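Long-range contact in Tox3 (Phaeosphaeria nodorum, PDB 6WES), which acts as a necrotrophic effector of a fungal wheat pathogen, a secreted beta-barrel toxin probably recognised in hosts carrying the Snn3 sensitivity gene: residues A[64-69]-A[106-111]. Residues are numbered along the deposited sequence; the frame is centred on the assembly and turned at random.
Sequences VTVPGN and FDRTRM
Val66, the last residue of strand 63-66, meets both Phe106 and Arg108 through CG1, which is anti to the backbone N (chi1 -179°). Val66 CG1 lies 4.3 Å from Phe106 CE2, approaching the ring obliquely, and Val66 CG2 is also near that ring. Val66 CG1 reaches Arg108 NH2 at 3.9 Å. Both Val66 and Phe106 are buried. Leu45 of the adjacent strand 45-53 touches both Phe106 and Arg108, and Thr73 of strand 72-85 packs against Val66. Val66 O sits near the plane of the Arg108 guanidinium, at its edge, but 3.8 Å from NH2.

The setting is the antiparallel beta barrel of the effector, the C-terminal part of the full-length protein, consistent with the mature form left by pro-domain processing. The centre of the contact lies about 21 Å from the centre of the chain, and it joins the end of strand 63-66 and the turn after it to the loop following strand 92-105.

At Pro67 the backbone does the touching, its O standing 2.9 Å from Arg108 NH2. Gly68 O comes 3.0 Å from Arg108 NE, yet this is not a hydrogen bond: the oxygen stands about 3.0 Å above the guanidinium plane, displaced from its middle, where the N-H does not point. NE instead donates to Ala70 O, just beyond the segment, while NH1 bonds Pro41 O and Gln43 O. An extended chain from CG to NE (chi2 -177°, chi3 179°) carries the guanidinium across to these carbonyl oxygens, whose partial negative charge probably steadies the cation.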
loop_
_atom_site.group_PDB
_atom_site.type_symbol
_atom_site.label_atom_id
_atom_site.label_comp_id
_atom_site.label_asym_id
_atom_site.label_seq_id
_atom_site.Cartn_x
_atom_site.Cartn_y
_atom_site.Cartn_z
ATOM N N VAL A 64 -9.270 8.942 -6.078
ATOM C CA VAL A 64 -10.290 7.975 -6.465
ATOM C C VAL A 64 -11.664 8.519 -6.109
ATOM O O VAL A 64 -11.850 9.110 -5.044
ATOM C CB VAL A 64 -10.037 6.621 -5.770
ATOM C CG1 VAL A 64 -11.182 5.625 -6.050
ATOM C CG2 VAL A 64 -8.673 6.089 -6.188
ATOM N N THR A 65 -12.626 8.320 -6.991
ATOM C CA THR A 65 -14.023 8.633 -6.735
ATOM C C THR A 65 -14.738 7.347 -6.336
ATOM O O THR A 65 -14.630 6.324 -7.025
ATOM C CB THR A 65 -14.612 9.198 -8.019
ATOM O OG1 THR A 65 -13.906 10.399 -8.353
ATOM C CG2 THR A 65 -16.052 9.490 -7.837
ATOM N N VAL A 66 -15.410 7.372 -5.195
ATOM C CA VAL A 66 -16.158 6.226 -4.691
ATOM C C VAL A 66 -17.622 6.433 -5.059
ATOM O O VAL A 66 -18.241 7.416 -4.589
ATOM C CB VAL A 66 -15.996 6.089 -3.172
ATOM C CG1 VAL A 66 -16.753 4.901 -2.666
ATOM C CG2 VAL A 66 -14.506 5.973 -2.787
ATOM N N PRO A 67 -18.210 5.579 -5.891
ATOM C CA PRO A 67 -19.605 5.769 -6.279
ATOM C C PRO A 67 -20.525 5.756 -5.070
ATOM O O PRO A 67 -20.243 5.153 -4.024
ATOM C CB PRO A 67 -19.897 4.581 -7.208
ATOM C CG PRO A 67 -18.568 4.185 -7.715
ATOM C CD PRO A 67 -17.573 4.462 -6.619
ATOM N N GLY A 68 -21.685 6.380 -5.256
ATOM C CA GLY A 68 -22.639 6.537 -4.169
ATOM C C GLY A 68 -23.151 5.229 -3.626
ATOM O O GLY A 68 -23.498 5.146 -2.441
ATOM N N ASN A 69 -23.192 4.194 -4.460
ATOM C CA ASN A 69 -23.667 2.878 -4.050
ATOM C C ASN A 69 -22.543 1.942 -3.624
ATOM O O ASN A 69 -22.816 0.774 -3.324
ATOM C CB ASN A 69 -24.446 2.231 -5.201
ATOM C CG ASN A 69 -23.536 1.688 -6.295
ATOM O OD1 ASN A 69 -22.489 2.268 -6.598
ATOM N ND2 ASN A 69 -23.936 0.569 -6.899
ATOM N N PHE A 106 -16.657 1.389 3.992
ATOM C CA PHE A 106 -17.653 2.326 4.502
ATOM C C PHE A 106 -18.910 1.599 4.968
ATOM O O PHE A 106 -19.262 0.520 4.469
ATOM C CB PHE A 106 -18.085 3.311 3.409
ATOM C CG PHE A 106 -16.959 4.165 2.897
ATOM C CD1 PHE A 106 -16.592 5.317 3.580
ATOM C CD2 PHE A 106 -16.253 3.812 1.761
ATOM C CE1 PHE A 106 -15.552 6.100 3.151
ATOM C CE2 PHE A 106 -15.207 4.631 1.299
ATOM C CZ PHE A 106 -14.848 5.762 2.009
ATOM N N ASP A 107 -19.596 2.212 5.925
ATOM C CA ASP A 107 -20.946 1.800 6.315
ATOM C C ASP A 107 -21.877 2.971 6.012
ATOM O O ASP A 107 -22.080 3.858 6.851
ATOM C CB ASP A 107 -21.032 1.398 7.779
ATOM C CG ASP A 107 -22.438 0.980 8.196
ATOM O OD1 ASP A 107 -23.392 1.114 7.402
ATOM O OD2 ASP A 107 -22.572 0.489 9.331
ATOM N N ARG A 108 -22.468 2.953 4.808
ATOM C CA ARG A 108 -23.278 4.086 4.377
ATOM C C ARG A 108 -24.603 4.164 5.117
ATOM O O ARG A 108 -25.249 5.214 5.073
ATOM C CB ARG A 108 -23.474 4.119 2.863
ATOM C CG ARG A 108 -22.196 4.501 2.091
ATOM C CD ARG A 108 -22.497 4.582 0.638
ATOM N NE ARG A 108 -21.396 4.964 -0.241
ATOM C CZ ARG A 108 -21.056 6.215 -0.536
ATOM N NH1 ARG A 108 -21.657 7.227 0.065
ATOM N NH2 ARG A 108 -20.091 6.467 -1.426
ATOM N N THR A 109 -25.019 3.099 5.811
ATOM C CA THR A 109 -26.221 3.202 6.645
ATOM C C THR A 109 -26.041 4.138 7.830
ATOM O O THR A 109 -27.045 4.536 8.442
ATOM C CB THR A 109 -26.714 1.836 7.154
ATOM O OG1 THR A 109 -25.886 1.373 8.227
ATOM C CG2 THR A 109 -26.756 0.802 6.034
ATOM N N ARG A 110 -24.803 4.510 8.149
ATOM C CA ARG A 110 -24.488 5.343 9.303
ATOM C C ARG A 110 -23.830 6.648 8.881
ATOM O O ARG A 110 -23.151 7.291 9.687
ATOM C CB ARG A 110 -23.603 4.585 10.293
ATOM C CG ARG A 110 -24.336 3.420 10.933
ATOM C CD ARG A 110 -23.440 2.728 11.979
ATOM N NE ARG A 110 -24.123 1.598 12.623
ATOM C CZ ARG A 110 -24.974 1.696 13.639
ATOM N NH1 ARG A 110 -25.282 2.876 14.165
ATOM N NH2 ARG A 110 -25.532 0.591 14.129
ATOM N N MET A 111 -24.042 7.069 7.640
ATOM C CA MET A 111 -23.318 8.203 7.074
ATOM C C MET A 111 -24.208 9.428 6.849
ATOM O O MET A 111 -24.011 10.197 5.905
ATOM C CB MET A 111 -22.555 7.786 5.814
ATOM C CG MET A 111 -21.279 7.063 6.192
ATOM S SD MET A 111 -20.275 6.474 4.822
ATOM C CE MET A 111 -20.262 7.899 3.744
#